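Local coordinates for protein KLLA0B12012p (PDB 6Y3P) that probably binds ATP through its C-terminal ATP-grasp domain, of the tubulin-tyrosine ligase family, and is a direct partner of the mRNA decapping enzyme Dcp2, at residues L207-G212 against D283-I288; R213-R218 against M235-A240; G330-V335 against E345-P350. One frame throughout, in Å; residues are numbered along the deposited sequence.

Overall arrangement
Interactions 2 and 3 are strand pairs of one antiparallel sheet: 215-224 with 228-239 in the former, 326-335 with 341-347 in the latter. Strands 215-224 and 326-335 are themselves neighbours, tied by the salt bridge from R218 to D332 and a probable backbone bond from I217 to F333. Interaction 3 is buried at the centre of the chain and gathers acidic and amide groups on one face. Interaction 2, only partly buried, adds aromatic packing to its backbone ladder. Interaction 1, farther out, joins two loops beyond the sheet: polar and charged groups lie at its surface, while its leucines and isoleucine pack on the phenylalanines of interaction 2.

Interaction 1: L207-G212 against D283-I288; sequences LSEAHG and DALKDI. With SO4 (sulfate ion), chain D.
E209 and D287 exchange hydrogen bonds, each carboxylate taking the backbone N-H of the other residue. E209 N donates a hydrogen bond to D287 OD2 at 3.1 Å and meets that oxygen nearly head-on to its C-O bond. In return D287 N bonds to E209 OE2 at 3.0 Å, this time from 41° above the carboxylate plane. The side chains run in opposite directions, and with E209 CG set between backbone N and carbonyl carbon (chi1 62°) the extended glutamate reaches the turn L285-I288. A glutamate spans this distance, whereas the shorter aspartate suffices for the way back. OE2 and OD2 come within 3.8 Å of each other; the two amide donors would be expected to offset part of that repulsion. S208 opens the type I turn S208-H211, closed by H211 N on S208 O, and lays its CB beside D287 OD2.

Apolar contact lies to one side of this exchange. L207 spreads both methyls over I288, CD1 and CD2 each 3.8 Å from I288 CG1, and CD1 also reaches L285 CD1 at 4.2 Å. Branched aliphatic side chains suit this place because they fill it without needing polar partners.

A further charged group belongs to the second loop alone. K286 points away from 207-212, bends at chi2 (-53°) and brings NZ to D283 O at 2.7 Å. NZ also bonds to sulfate O3 at 3.3 Å, and R293 grips the same ion, which probably came from the crystallisation liquor.

Beneath the loops lies the sheet: L207 and I288 both rest on F215 of strand 215-224, and L285 touches A237 and F239 of strand 228-239. From helix 290-313, R293 and R297 form salt bridges with D283, fastening the second loop to the helix that follows it.

Interaction 2: R213-R218 against M235-A240; sequences RKFHIR and MLALFA
M235 sets its CB 3.8 Å from I217 CG2, the first apolar touch along the second strand. L236 then forms an antiparallel hydrogen-bonded pair with R218, N and O both bonded to R218 and its CB against the arginine CB. A237, small enough to admit a ring, holds its methyl 3.6 Å from F215 CD2. L238 exchanges backbone bonds with H216 and leans CD1 on R218 CB at 3.6 Å, while the R218 guanidinium leads away to a salt bridge with D332. F239 lies beside F215, the ring planes 42° apart; F215 CB sits over its face, 3.8 Å from the centroid, and R213 O meets its edge. The R213 guanidinium covers F239 CB with one face, its chain bent at chi3 (71°) to get there. With an alanine in its place, F239 CB would probably lose that flat cover. A240 N ends the ladder on K214 O at 2.9 Å. Strand 326-335 flanks one edge of this hairpin and strand 279-281 the other, while I217 and M235 pack on helix 290-313.

Interaction 3: G330-V335 against E345-P350; sequences GFDFLV and EVNAFP
G330 N bonds to N347 O at 2.8 Å, almost straight at 174° and in the plane of the carbonyl; N347 N answers to G330 O, completing an antiparallel hydrogen-bonded pair. The next such pair is less even: D332 N reaches E345 O at 2.9 Å, but the return bond from E345 N to D332 O is weak. Glycine suits its position because P350 folds back beside it, with P350 CG 3.8 Å from G330 N. A beta carbon at G330 would press against P350 CB.

Between these pairs F331 and V346 stand side by side on the other face. V346 CG2 sits over the middle of the phenyl ring, 3.7 Å from the centroid, and CG1 touches CE1 at 3.6 Å. CG1 lies opposite the backbone N (chi1 175°), an orientation that turns both methyls to the aromatic ring. The beta-branched valine thus seals one ring face, and F331 also packs against V304, L307 and F308 of helix 290-313.

D332, E345 and N347 share the face with G330. D332 OD2 is 2.7 Å from N347 ND2, a weak bond because its angle is only 116°; the carboxylate and amide planes are steeply turned against each other. The stronger partner of D332 is R218 of strand 215-224, which forms a salt bridge with OD1. E345 sends its extended chain along the same side, putting OE2 4.2 Å from D332 OD2.

An aspartate on one strand facing a Glu-x-Asn sequence on the next is characteristic of the ATP-grasp fold, as in tubulin-tyrosine ligase relatives, where these side chains coordinate the magnesium bound with ATP. The gathering of D332, E345 and N347 is consistent with such a metal site here.

Interaction 1: L207-G212 against D283-I288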
# COMPACT_ATOMS: atom_id res chain seq x y z
N LEU A 207 15.38 15.74 -4.04
CA LEU A 207 15.90 16.47 -2.89
C LEU A 207 17.38 16.52 -2.94
O LEU A 207 18.00 15.53 -3.34
CB LEU A 207 15.45 15.80 -1.55
CG LEU A 207 13.91 15.70 -1.34
CD1 LEU A 207 13.57 14.93 -0.07
CD2 LEU A 207 13.25 17.09 -1.35
N SER A 208 17.95 17.67 -2.54
CA SER A 208 19.39 17.95 -2.51
C SER A 208 20.11 16.90 -1.65
O SER A 208 20.95 16.16 -2.14
CB SER A 208 19.64 19.36 -1.96
OG SER A 208 20.94 19.57 -1.45
N GLU A 209 19.70 16.81 -0.37
CA GLU A 209 20.21 15.92 0.65
C GLU A 209 20.26 14.41 0.23
O GLU A 209 21.14 13.70 0.68
CB GLU A 209 19.41 16.12 1.94
CG GLU A 209 17.93 15.80 1.82
CD GLU A 209 17.18 16.01 3.11
OE1 GLU A 209 17.76 15.74 4.19
OE2 GLU A 209 16.03 16.49 3.06
N ALA A 210 19.36 13.97 -0.64
CA ALA A 210 19.35 12.60 -1.13
C ALA A 210 20.20 12.43 -2.42
O ALA A 210 20.14 11.39 -3.06
CB ALA A 210 17.92 12.18 -1.41
N HIS A 211 20.96 13.47 -2.80
CA HIS A 211 21.78 13.51 -4.02
C HIS A 211 20.98 13.09 -5.28
O HIS A 211 21.45 12.27 -6.06
CB HIS A 211 23.07 12.71 -3.86
CG HIS A 211 23.91 13.16 -2.70
ND1 HIS A 211 23.59 12.80 -1.40
CD2 HIS A 211 25.02 13.92 -2.68
CE1 HIS A 211 24.51 13.35 -0.64
NE2 HIS A 211 25.39 14.04 -1.36
N GLY A 212 19.78 13.66 -5.43
CA GLY A 212 18.88 13.49 -6.57
C GLY A 212 18.30 12.11 -6.82
O GLY A 212 17.91 11.78 -7.95
N ASP A 283 9.57 12.63 7.94
CA ASP A 283 9.63 13.93 8.62
C ASP A 283 11.04 14.42 8.88
O ASP A 283 11.24 15.60 9.16
CB ASP A 283 8.80 13.95 9.93
CG ASP A 283 8.45 15.36 10.39
OD1 ASP A 283 7.78 16.09 9.63
OD2 ASP A 283 8.92 15.76 11.49
N ALA A 284 12.03 13.52 8.79
CA ALA A 284 13.43 13.88 8.96
C ALA A 284 13.99 14.53 7.68
O ALA A 284 15.13 14.98 7.71
CB ALA A 284 14.25 12.64 9.33
N LEU A 285 13.22 14.55 6.56
CA LEU A 285 13.69 15.17 5.31
C LEU A 285 13.40 16.70 5.39
O LEU A 285 12.29 17.14 5.13
CB LEU A 285 13.04 14.49 4.10
CG LEU A 285 13.25 12.95 3.98
CD1 LEU A 285 12.30 12.36 2.94
CD2 LEU A 285 14.72 12.59 3.66
N LYS A 286 14.41 17.49 5.83
CA LYS A 286 14.24 18.92 6.05
C LYS A 286 14.28 19.74 4.78
O LYS A 286 13.84 20.89 4.80
CB LYS A 286 15.20 19.46 7.12
CG LYS A 286 15.11 18.74 8.48
CD LYS A 286 13.71 18.67 9.08
CE LYS A 286 13.71 17.93 10.40
NZ LYS A 286 12.34 17.51 10.80
N ASP A 287 14.74 19.15 3.65
CA ASP A 287 14.72 19.83 2.36
C ASP A 287 13.29 19.92 1.80
O ASP A 287 13.02 20.68 0.86
CB ASP A 287 15.73 19.22 1.39
CG ASP A 287 17.15 19.65 1.69
OD1 ASP A 287 17.35 20.69 2.38
OD2 ASP A 287 18.07 19.03 1.14
N ILE A 288 12.34 19.24 2.47
CA ILE A 288 10.92 19.38 2.18
C ILE A 288 10.46 20.44 3.19
O ILE A 288 10.53 20.16 4.38
CB ILE A 288 10.09 18.05 2.31
CG1 ILE A 288 10.68 16.93 1.44
CG2 ILE A 288 8.60 18.31 1.94
CD1 ILE A 288 10.12 15.53 1.75
S SO4 D . 10.92 21.12 11.42
O1 SO4 D . 10.97 22.16 10.39
O2 SO4 D . 10.24 21.65 12.61
O3 SO4 D . 10.18 19.97 10.91
O4 SO4 D . 12.29 20.72 11.77

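Interaction 2: R213-R218 against M235-A240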
# COMPACT_ATOMS: atom_id res chain seq x y z
N ARG A 213 18.26 11.30 -5.78
CA ARG A 213 17.70 9.96 -5.79
C ARG A 213 16.22 10.12 -5.43
O ARG A 213 15.89 10.87 -4.50
CB ARG A 213 18.42 9.09 -4.74
CG ARG A 213 19.89 8.78 -5.09
CD ARG A 213 20.70 8.42 -3.86
NE ARG A 213 20.34 7.11 -3.32
CZ ARG A 213 19.96 6.88 -2.06
NH1 ARG A 213 19.88 7.87 -1.19
NH2 ARG A 213 19.65 5.64 -1.68
N LYS A 214 15.34 9.49 -6.22
CA LYS A 214 13.89 9.58 -5.99
C LYS A 214 13.47 8.68 -4.83
O LYS A 214 14.23 7.79 -4.43
CB LYS A 214 13.10 9.24 -7.28
CG LYS A 214 13.07 7.77 -7.63
CD LYS A 214 11.86 7.41 -8.51
CE LYS A 214 12.02 6.06 -9.20
NZ LYS A 214 12.11 4.91 -8.24
N PHE A 215 12.26 8.88 -4.31
CA PHE A 215 11.78 8.05 -3.21
C PHE A 215 10.31 7.83 -3.26
O PHE A 215 9.56 8.58 -3.91
CB PHE A 215 12.16 8.69 -1.84
CG PHE A 215 11.40 9.95 -1.46
CD1 PHE A 215 11.79 11.19 -1.94
CD2 PHE A 215 10.30 9.89 -0.60
CE1 PHE A 215 11.07 12.35 -1.62
CE2 PHE A 215 9.60 11.04 -0.26
CZ PHE A 215 9.98 12.26 -0.77
N HIS A 216 9.90 6.78 -2.57
CA HIS A 216 8.49 6.55 -2.36
C HIS A 216 8.26 6.56 -0.86
O HIS A 216 9.22 6.47 -0.07
CB HIS A 216 7.91 5.33 -3.12
CG HIS A 216 8.48 4.00 -2.73
ND1 HIS A 216 7.75 3.11 -1.96
CD2 HIS A 216 9.65 3.42 -3.09
CE1 HIS A 216 8.50 2.02 -1.87
NE2 HIS A 216 9.66 2.17 -2.51
N ILE A 217 7.00 6.80 -0.46
CA ILE A 217 6.59 6.86 0.93
C ILE A 217 5.91 5.53 1.28
O ILE A 217 5.01 5.06 0.57
CB ILE A 217 5.70 8.08 1.29
CG1 ILE A 217 6.43 9.41 1.01
CG2 ILE A 217 5.25 7.99 2.76
CD1 ILE A 217 5.61 10.67 1.20
N ARG A 218 6.34 4.94 2.37
CA ARG A 218 5.70 3.77 2.95
C ARG A 218 4.94 4.33 4.17
O ARG A 218 5.55 4.81 5.13
CB ARG A 218 6.73 2.70 3.36
CG ARG A 218 6.13 1.48 4.11
CD ARG A 218 4.97 0.87 3.34
NE ARG A 218 5.07 -0.58 3.18
CZ ARG A 218 5.83 -1.20 2.27
NH1 ARG A 218 5.82 -2.52 2.19
NH2 ARG A 218 6.62 -0.50 1.47
N MET A 235 6.01 8.29 8.91
CA MET A 235 6.14 7.56 7.67
C MET A 235 7.60 7.38 7.21
O MET A 235 8.52 7.96 7.78
CB MET A 235 5.26 8.18 6.57
CG MET A 235 4.01 8.84 7.08
SD MET A 235 3.03 9.44 5.69
CE MET A 235 1.52 9.95 6.55
N LEU A 236 7.81 6.51 6.23
CA LEU A 236 9.14 6.18 5.75
C LEU A 236 9.33 6.65 4.33
O LEU A 236 8.40 6.59 3.52
CB LEU A 236 9.34 4.64 5.75
CG LEU A 236 9.66 3.91 7.07
CD1 LEU A 236 8.57 4.09 8.09
CD2 LEU A 236 9.79 2.44 6.84
N ALA A 237 10.54 7.08 4.03
CA ALA A 237 10.95 7.46 2.69
C ALA A 237 12.05 6.44 2.33
O ALA A 237 13.05 6.33 3.03
CB ALA A 237 11.50 8.88 2.68
N LEU A 238 11.78 5.65 1.28
CA LEU A 238 12.65 4.60 0.77
C LEU A 238 13.19 5.13 -0.53
O LEU A 238 12.44 5.32 -1.48
CB LEU A 238 11.85 3.28 0.57
CG LEU A 238 10.79 2.97 1.67
CD1 LEU A 238 9.58 2.33 1.11
CD2 LEU A 238 11.34 2.12 2.74
N PHE A 239 14.49 5.43 -0.54
CA PHE A 239 15.19 6.01 -1.69
C PHE A 239 15.74 4.98 -2.65
O PHE A 239 16.17 3.89 -2.24
CB PHE A 239 16.32 6.92 -1.20
CG PHE A 239 15.81 8.17 -0.54
CD1 PHE A 239 15.54 8.20 0.82
CD2 PHE A 239 15.61 9.34 -1.28
CE1 PHE A 239 15.07 9.37 1.44
CE2 PHE A 239 15.11 10.49 -0.67
CZ PHE A 239 14.85 10.50 0.68
N ALA A 240 15.74 5.33 -3.95
CA ALA A 240 16.26 4.51 -5.03
C ALA A 240 17.82 4.51 -4.94
O ALA A 240 18.38 5.45 -4.37
CB ALA A 240 15.79 5.06 -6.38
O HOH W 1 12.13 4.67 -4.76

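Interaction 3: G330-V335 against E345-P350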
# COMPACT_ATOMS: atom_id res chain seq x y z
N GLY A 330 0.75 -1.68 4.44
CA GLY A 330 1.80 -0.81 3.93
C GLY A 330 1.33 -0.09 2.68
O GLY A 330 1.22 -0.70 1.62
N PHE A 331 1.01 1.22 2.81
CA PHE A 331 0.57 2.02 1.68
C PHE A 331 1.77 2.69 1.03
O PHE A 331 2.52 3.40 1.69
CB PHE A 331 -0.48 3.06 2.08
CG PHE A 331 -1.90 2.59 2.12
CD1 PHE A 331 -2.28 1.53 2.94
CD2 PHE A 331 -2.90 3.29 1.46
CE1 PHE A 331 -3.61 1.15 3.04
CE2 PHE A 331 -4.24 2.91 1.55
CZ PHE A 331 -4.58 1.84 2.35
N ASP A 332 1.95 2.44 -0.26
CA ASP A 332 3.04 3.02 -1.02
C ASP A 332 2.57 4.12 -1.95
O ASP A 332 1.75 3.91 -2.86
CB ASP A 332 3.88 1.95 -1.74
CG ASP A 332 4.63 1.08 -0.74
OD1 ASP A 332 5.73 1.49 -0.29
OD2 ASP A 332 4.07 0.04 -0.33
N PHE A 333 3.08 5.31 -1.65
CA PHE A 333 2.83 6.55 -2.37
C PHE A 333 4.10 7.09 -3.05
O PHE A 333 5.18 7.05 -2.47
CB PHE A 333 2.36 7.64 -1.38
CG PHE A 333 1.01 7.43 -0.77
CD1 PHE A 333 -0.14 7.90 -1.40
CD2 PHE A 333 0.87 6.85 0.48
CE1 PHE A 333 -1.40 7.73 -0.81
CE2 PHE A 333 -0.39 6.66 1.05
CZ PHE A 333 -1.51 7.09 0.40
N LEU A 334 3.93 7.66 -4.23
CA LEU A 334 4.96 8.38 -4.98
C LEU A 334 4.69 9.88 -4.75
O LEU A 334 3.55 10.29 -4.53
CB LEU A 334 4.84 8.04 -6.47
CG LEU A 334 5.68 6.87 -7.02
CD1 LEU A 334 5.39 5.57 -6.32
CD2 LEU A 334 5.45 6.68 -8.51
N VAL A 335 5.74 10.68 -4.72
CA VAL A 335 5.67 12.12 -4.54
C VAL A 335 6.27 12.76 -5.78
O VAL A 335 7.38 12.39 -6.18
CB VAL A 335 6.40 12.63 -3.26
CG1 VAL A 335 5.99 14.08 -2.95
CG2 VAL A 335 6.13 11.72 -2.05
N GLU A 345 0.25 1.41 -4.53
CA GLU A 345 -0.23 0.09 -4.09
C GLU A 345 -0.42 0.01 -2.59
O GLU A 345 0.09 0.85 -1.83
CB GLU A 345 0.73 -1.02 -4.54
CG GLU A 345 2.11 -0.94 -3.88
CD GLU A 345 3.22 -1.76 -4.52
OE1 GLU A 345 2.90 -2.69 -5.29
OE2 GLU A 345 4.40 -1.49 -4.21
N VAL A 346 -1.13 -1.04 -2.18
CA VAL A 346 -1.41 -1.38 -0.80
C VAL A 346 -0.85 -2.79 -0.63
O VAL A 346 -1.17 -3.68 -1.40
CB VAL A 346 -2.94 -1.27 -0.50
CG1 VAL A 346 -3.28 -1.74 0.91
CG2 VAL A 346 -3.47 0.14 -0.76
N ASN A 347 0.06 -2.96 0.32
CA ASN A 347 0.70 -4.24 0.61
C ASN A 347 0.25 -4.76 1.97
O ASN A 347 0.36 -4.07 2.98
CB ASN A 347 2.24 -4.14 0.56
CG ASN A 347 2.77 -3.73 -0.78
OD1 ASN A 347 2.69 -4.46 -1.77
ND2 ASN A 347 3.31 -2.53 -0.85
N ALA A 348 -0.27 -5.97 1.95
CA ALA A 348 -0.68 -6.76 3.10
C ALA A 348 0.59 -7.38 3.64
O ALA A 348 1.52 -7.67 2.87
CB ALA A 348 -1.63 -7.88 2.66
N PHE A 349 0.63 -7.59 4.97
CA PHE A 349 1.73 -8.20 5.71
C PHE A 349 3.11 -7.64 5.26
O PHE A 349 3.99 -8.39 4.80
CB PHE A 349 1.61 -9.74 5.64
CG PHE A 349 0.49 -10.21 6.56
CD1 PHE A 349 -0.84 -10.10 6.17
CD2 PHE A 349 0.78 -10.70 7.83
CE1 PHE A 349 -1.87 -10.48 7.03
CE2 PHE A 349 -0.25 -11.07 8.70
CZ PHE A 349 -1.57 -10.97 8.29
N PRO A 350 3.27 -6.29 5.33
CA PRO A 350 4.54 -5.68 4.89
C PRO A 350 5.73 -6.06 5.77
O PRO A 350 5.55 -6.41 6.94
CB PRO A 350 4.25 -4.18 5.00
CG PRO A 350 3.21 -4.08 6.09
CD PRO A 350 2.34 -5.27 5.86